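Local coordinates for protein necrotic enteritis toxin B (Clostridium perfringens, PDB 4I0N) that probably assembles, like other toxins with the alpha-hemolysin fold, into oligomeric beta-barrel pores that perforate host cell membranes, at residues K54-D67 against N233-D247. Sequence-based numbering, arbitrary orientation.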
loop_
_atom_site.group_PDB
_atom_site.type_symbol
_atom_site.label_atom_id
_atom_site.label_comp_id
_atom_site.label_asym_id
_atom_site.label_seq_id
_atom_site.Cartn_x
_atom_site.Cartn_y
_atom_site.Cartn_z
ATOM N N LYS A 54 -18.802 -17.666 8.390
ATOM C CA LYS A 54 -17.392 -18.089 8.312
ATOM C C LYS A 54 -16.576 -16.838 8.153
ATOM O O LYS A 54 -17.030 -15.911 7.501
ATOM C CB LYS A 54 -17.102 -18.863 7.017
ATOM C CG LYS A 54 -17.654 -20.209 6.900
ATOM C CD LYS A 54 -16.902 -20.936 5.848
ATOM C CE LYS A 54 -17.472 -20.773 4.479
ATOM N NZ LYS A 54 -17.377 -22.115 3.825
ATOM N N THR A 55 -15.352 -16.843 8.678
ATOM C CA THR A 55 -14.467 -15.684 8.589
ATOM C C THR A 55 -13.058 -16.079 8.162
ATOM O O THR A 55 -12.552 -17.128 8.547
ATOM C CB THR A 55 -14.383 -14.955 9.959
ATOM O OG1 THR A 55 -15.706 -14.594 10.380
ATOM C CG2 THR A 55 -13.478 -13.698 9.874
ATOM N N ALA A 56 -12.432 -15.243 7.346
ATOM C CA ALA A 56 -11.009 -15.395 7.083
ATOM C C ALA A 56 -10.343 -14.056 7.381
ATOM O O ALA A 56 -10.827 -13.030 6.940
ATOM C CB ALA A 56 -10.773 -15.784 5.648
ATOM N N LEU A 57 -9.245 -14.072 8.122
ATOM C CA LEU A 57 -8.419 -12.879 8.292
ATOM C C LEU A 57 -7.360 -12.959 7.192
ATOM O O LEU A 57 -6.703 -13.991 7.039
ATOM C CB LEU A 57 -7.734 -12.879 9.665
ATOM C CG LEU A 57 -8.609 -12.749 10.922
ATOM C CD1 LEU A 57 -7.727 -12.563 12.137
ATOM C CD2 LEU A 57 -9.572 -11.576 10.823
ATOM N N LEU A 58 -7.222 -11.896 6.409
ATOM C CA LEU A 58 -6.267 -11.884 5.313
ATOM C C LEU A 58 -5.169 -10.850 5.577
ATOM O O LEU A 58 -5.432 -9.775 6.114
ATOM C CB LEU A 58 -6.978 -11.566 3.976
ATOM C CG LEU A 58 -8.101 -12.523 3.547
ATOM C CD1 LEU A 58 -8.607 -12.153 2.175
ATOM C CD2 LEU A 58 -7.613 -13.962 3.544
ATOM N N ASN A 59 -3.939 -11.172 5.199
ATOM C CA ASN A 59 -2.835 -10.247 5.374
ATOM C C ASN A 59 -2.190 -10.038 4.013
ATOM O O ASN A 59 -1.772 -11.001 3.394
ATOM C CB ASN A 59 -1.813 -10.854 6.340
ATOM C CG ASN A 59 -0.619 -9.927 6.608
ATOM O OD1 ASN A 59 -0.771 -8.832 7.112
ATOM N ND2 ASN A 59 0.570 -10.400 6.303
ATOM N N LEU A 60 -2.132 -8.795 3.552
ATOM C CA LEU A 60 -1.458 -8.474 2.288
ATOM C C LEU A 60 -0.088 -7.870 2.588
ATOM O O LEU A 60 0.005 -6.889 3.347
ATOM C CB LEU A 60 -2.303 -7.479 1.462
ATOM C CG LEU A 60 -1.555 -6.856 0.278
ATOM C CD1 LEU A 60 -1.201 -7.926 -0.771
ATOM C CD2 LEU A 60 -2.378 -5.717 -0.368
ATOM N N GLU A 61 0.970 -8.457 2.027
ATOM C CA GLU A 61 2.295 -7.852 2.087
ATOM C C GLU A 61 2.817 -7.735 0.694
ATOM O O GLU A 61 2.605 -8.626 -0.138
ATOM C CB GLU A 61 3.279 -8.747 2.842
ATOM C CG GLU A 61 2.903 -9.066 4.220
ATOM C CD GLU A 61 3.774 -10.184 4.728
ATOM O OE1 GLU A 61 3.342 -11.353 4.648
ATOM O OE2 GLU A 61 4.920 -9.888 5.129
ATOM N N GLY A 62 3.531 -6.661 0.424
ATOM C CA GLY A 62 3.993 -6.505 -0.934
ATOM C C GLY A 62 5.060 -5.471 -1.109
ATOM O O GLY A 62 5.676 -5.002 -0.144
ATOM N N PHE A 63 5.291 -5.142 -2.366
ATOM C CA PHE A 63 6.283 -4.151 -2.690
ATOM C C PHE A 63 5.927 -3.484 -4.004
ATOM O O PHE A 63 5.560 -4.161 -4.979
ATOM C CB PHE A 63 7.666 -4.775 -2.796
ATOM C CG PHE A 63 8.752 -3.764 -2.987
ATOM C CD1 PHE A 63 9.172 -2.962 -1.907
ATOM C CD2 PHE A 63 9.325 -3.568 -4.234
ATOM C CE1 PHE A 63 10.178 -2.010 -2.086
ATOM C CE2 PHE A 63 10.343 -2.610 -4.420
ATOM C CZ PHE A 63 10.760 -1.828 -3.340
ATOM N N ILE A 64 6.057 -2.157 -4.018
ATOM C CA ILE A 64 5.894 -1.369 -5.234
ATOM C C ILE A 64 7.186 -0.555 -5.427
ATOM O O ILE A 64 7.494 0.323 -4.595
ATOM C CB ILE A 64 4.667 -0.410 -5.180
ATOM C CG1 ILE A 64 3.364 -1.162 -4.884
ATOM C CG2 ILE A 64 4.555 0.379 -6.490
ATOM C CD1 ILE A 64 2.171 -0.267 -4.399
ATOM N N PRO A 65 7.948 -0.833 -6.499
ATOM C CA PRO A 65 9.197 -0.066 -6.722
ATOM C C PRO A 65 8.912 1.419 -6.941
ATOM O O PRO A 65 7.843 1.775 -7.449
ATOM C CB PRO A 65 9.793 -0.660 -8.013
ATOM C CG PRO A 65 8.921 -1.799 -8.392
ATOM C CD PRO A 65 7.671 -1.807 -7.578
ATOM N N SER A 66 9.842 2.280 -6.525
ATOM C CA SER A 66 9.609 3.719 -6.665
ATOM C C SER A 66 9.738 4.141 -8.127
ATOM O O SER A 66 9.092 5.094 -8.571
ATOM C CB SER A 66 10.600 4.529 -5.809
ATOM O OG SER A 66 11.947 4.322 -6.230
ATOM N N ASP A 67 10.603 3.437 -8.849
ATOM C CA ASP A 67 10.990 3.809 -10.219
ATOM C C ASP A 67 11.467 5.256 -10.321
ATOM O O ASP A 67 11.258 5.928 -11.333
ATOM C CB ASP A 67 9.842 3.553 -11.195
ATOM C CG ASP A 67 10.294 3.562 -12.635
ATOM O OD1 ASP A 67 11.345 2.961 -12.929
ATOM O OD2 ASP A 67 9.623 4.203 -13.459
ATOM N N ASN A 233 -22.027 -21.892 3.798
ATOM C CA ASN A 233 -21.899 -22.757 2.616
ATOM C C ASN A 233 -20.979 -22.250 1.493
ATOM O O ASN A 233 -20.874 -22.904 0.451
ATOM C CB ASN A 233 -23.277 -23.136 2.048
ATOM C CG ASN A 233 -23.975 -21.986 1.336
ATOM O OD1 ASN A 233 -23.554 -20.826 1.394
ATOM N ND2 ASN A 233 -25.074 -22.316 0.645
ATOM N N ALA A 234 -20.317 -21.112 1.697
ATOM C CA ALA A 234 -19.453 -20.531 0.654
ATOM C C ALA A 234 -18.308 -21.477 0.317
ATOM O O ALA A 234 -17.729 -22.108 1.204
ATOM C CB ALA A 234 -18.883 -19.187 1.089
ATOM N N LYS A 235 -18.006 -21.585 -0.969
ATOM C CA LYS A 235 -16.929 -22.441 -1.409
ATOM C C LYS A 235 -15.753 -21.664 -2.000
ATOM O O LYS A 235 -14.611 -22.095 -1.866
ATOM C CB LYS A 235 -17.449 -23.510 -2.369
ATOM C CG LYS A 235 -18.380 -24.500 -1.681
ATOM C CD LYS A 235 -18.851 -25.576 -2.614
ATOM C CE LYS A 235 -19.826 -26.491 -1.867
ATOM N NZ LYS A 235 -20.292 -27.529 -2.794
ATOM N N GLU A 236 -16.038 -20.534 -2.652
ATOM C CA GLU A 236 -14.985 -19.720 -3.256
ATOM C C GLU A 236 -15.401 -18.261 -3.402
ATOM O O GLU A 236 -16.613 -17.928 -3.530
ATOM C CB GLU A 236 -14.568 -20.292 -4.622
ATOM C CG GLU A 236 -15.711 -20.308 -5.671
ATOM C CD GLU A 236 -16.681 -21.474 -5.472
ATOM O OE1 GLU A 236 -16.215 -22.645 -5.454
ATOM O OE2 GLU A 236 -17.912 -21.227 -5.318
ATOM N N SER A 237 -14.391 -17.396 -3.381
ATOM C CA SER A 237 -14.547 -16.007 -3.727
ATOM C C SER A 237 -13.200 -15.551 -4.283
ATOM O O SER A 237 -12.254 -16.345 -4.390
ATOM C CB SER A 237 -14.998 -15.177 -2.512
ATOM O OG SER A 237 -14.021 -15.158 -1.487
ATOM N N VAL A 238 -13.119 -14.287 -4.670
ATOM C CA VAL A 238 -11.884 -13.774 -5.212
ATOM C C VAL A 238 -11.483 -12.500 -4.498
ATOM O O VAL A 238 -12.337 -11.719 -4.111
ATOM C CB VAL A 238 -12.031 -13.536 -6.737
ATOM C CG1 VAL A 238 -10.829 -12.853 -7.321
ATOM C CG2 VAL A 238 -12.280 -14.883 -7.460
ATOM N N ILE A 239 -10.175 -12.310 -4.308
ATOM C CA ILE A 239 -9.625 -11.030 -3.858
ATOM C C ILE A 239 -8.729 -10.504 -4.984
ATOM O O ILE A 239 -7.890 -11.246 -5.533
ATOM C CB ILE A 239 -8.798 -11.184 -2.537
ATOM C CG1 ILE A 239 -9.740 -11.420 -1.344
ATOM C CG2 ILE A 239 -7.800 -9.979 -2.317
ATOM C CD1 ILE A 239 -10.583 -10.206 -0.917
ATOM N N ILE A 240 -8.925 -9.232 -5.336
ATOM C CA ILE A 240 -8.105 -8.558 -6.332
ATOM C C ILE A 240 -7.279 -7.496 -5.623
ATOM O O ILE A 240 -7.820 -6.630 -4.943
ATOM C CB ILE A 240 -8.964 -7.908 -7.445
ATOM C CG1 ILE A 240 -9.929 -8.946 -8.054
ATOM C CG2 ILE A 240 -8.059 -7.272 -8.525
ATOM C CD1 ILE A 240 -11.165 -8.355 -8.690
ATOM N N VAL A 241 -5.964 -7.574 -5.771
ATOM C CA VAL A 241 -5.053 -6.575 -5.191
ATOM C C VAL A 241 -4.609 -5.701 -6.356
ATOM O O VAL A 241 -4.022 -6.225 -7.301
ATOM C CB VAL A 241 -3.817 -7.261 -4.591
ATOM C CG1 VAL A 241 -2.808 -6.207 -4.066
ATOM C CG2 VAL A 241 -4.224 -8.184 -3.433
ATOM N N GLU A 242 -4.921 -4.401 -6.306
ATOM C CA GLU A 242 -4.571 -3.452 -7.372
ATOM C C GLU A 242 -3.567 -2.477 -6.796
ATOM O O GLU A 242 -3.801 -1.895 -5.728
ATOM C CB GLU A 242 -5.778 -2.670 -7.898
ATOM C CG GLU A 242 -6.945 -3.538 -8.328
ATOM C CD GLU A 242 -8.157 -2.724 -8.727
ATOM O OE1 GLU A 242 -8.224 -1.489 -8.430
ATOM O OE2 GLU A 242 -9.057 -3.327 -9.352
ATOM N N TYR A 243 -2.443 -2.337 -7.487
ATOM C CA TYR A 243 -1.413 -1.389 -7.096
ATOM C C TYR A 243 -1.296 -0.321 -8.175
ATOM O O TYR A 243 -1.239 -0.627 -9.368
ATOM C CB TYR A 243 -0.070 -2.098 -7.047
ATOM C CG TYR A 243 0.162 -3.095 -5.965
ATOM C CD1 TYR A 243 -0.460 -3.011 -4.713
ATOM C CD2 TYR A 243 1.113 -4.098 -6.166
ATOM C CE1 TYR A 243 -0.140 -3.926 -3.693
ATOM C CE2 TYR A 243 1.438 -4.995 -5.167
ATOM C CZ TYR A 243 0.815 -4.929 -3.949
ATOM O OH TYR A 243 1.186 -5.864 -3.002
ATOM N N GLN A 244 -1.221 0.931 -7.749
ATOM C CA GLN A 244 -1.103 2.049 -8.675
ATOM C C GLN A 244 -0.078 3.009 -8.106
ATOM O O GLN A 244 -0.068 3.269 -6.904
ATOM C CB GLN A 244 -2.481 2.688 -8.798
ATOM C CG GLN A 244 -2.706 3.597 -9.953
ATOM C CD GLN A 244 -4.202 3.652 -10.282
ATOM O OE1 GLN A 244 -5.040 3.155 -9.520
ATOM N NE2 GLN A 244 -4.528 4.224 -11.399
ATOM N N ARG A 245 0.810 3.527 -8.953
ATOM C CA ARG A 245 1.801 4.462 -8.474
ATOM C C ARG A 245 1.689 5.724 -9.318
ATOM O O ARG A 245 1.868 5.658 -10.531
ATOM C CB ARG A 245 3.206 3.852 -8.580
ATOM C CG ARG A 245 4.265 4.670 -7.814
ATOM C CD ARG A 245 5.713 4.316 -8.182
ATOM N NE ARG A 245 5.975 4.615 -9.593
ATOM C CZ ARG A 245 6.431 3.727 -10.472
ATOM N NH1 ARG A 245 6.769 2.491 -10.083
ATOM N NH2 ARG A 245 6.592 4.092 -11.741
ATOM N N PHE A 246 1.346 6.842 -8.686
ATOM C CA PHE A 246 1.173 8.114 -9.396
ATOM C C PHE A 246 2.470 8.872 -9.286
ATOM O O PHE A 246 2.896 9.230 -8.182
ATOM C CB PHE A 246 0.038 8.926 -8.794
ATOM C CG PHE A 246 -1.311 8.250 -8.922
ATOM C CD1 PHE A 246 -2.014 8.325 -10.123
ATOM C CD2 PHE A 246 -1.863 7.543 -7.863
ATOM C CE1 PHE A 246 -3.271 7.701 -10.264
ATOM C CE2 PHE A 246 -3.106 6.928 -7.990
ATOM C CZ PHE A 246 -3.809 7.009 -9.198
ATOM N N ASP A 247 3.068 9.137 -10.439
ATOM C CA ASP A 247 4.374 9.761 -10.493
ATOM C C ASP A 247 4.227 11.247 -10.723
ATOM O O ASP A 247 3.233 11.706 -11.304
ATOM C CB ASP A 247 5.220 9.128 -11.594
ATOM C CG ASP A 247 5.619 7.685 -11.281
ATOM O OD1 ASP A 247 5.829 7.339 -10.096
ATOM O OD2 ASP A 247 5.720 6.909 -12.243
HETATM O O HOH W 1 8.603 7.443 -10.073
#
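K54 NZ, at the end of a bent chain, donates to A234 O at 2.6 Å, in the carbonyl plane on a lone pair; K232 O is a second acceptor. L58 meets I239 tip to tip, as L60 does V241. The strands of 54-67 and 233-247 belong to different antiparallel sheets; the two strand segments cross at -28°, running roughly the same way, in facing sheets of the beta-sandwich of the alpha-hemolysin fold. At the other end R245 NH1 crosses to P65 O at 2.9 Å, meeting that carbonyl from above its plane. D247 takes the same guanidinium side-on: NE reaches OD1 at 2.8 Å and NH2 reaches OD2 at 3.0 Å, both carboxylate oxygens using their syn lone pairs. D67 CB and S66 O lie over one guanidinium face, and D67 OD2 adds a longer salt bridge to NH2 at 3.5 Å. K80 salt-bridges both D67 and D247, which would probably ease the repulsion between these two nearby carboxylates; E270 is a further acid on R245 NH2. Between the sheets, I64 lays CG1 over the Y243 ring in a CH-pi contact, 4.0 Å from its centroid. With CG anti to its carbonyl carbon (chi1 -70°), Y243 extends its OH to G62 CA and hydrogen-bonds K38 O.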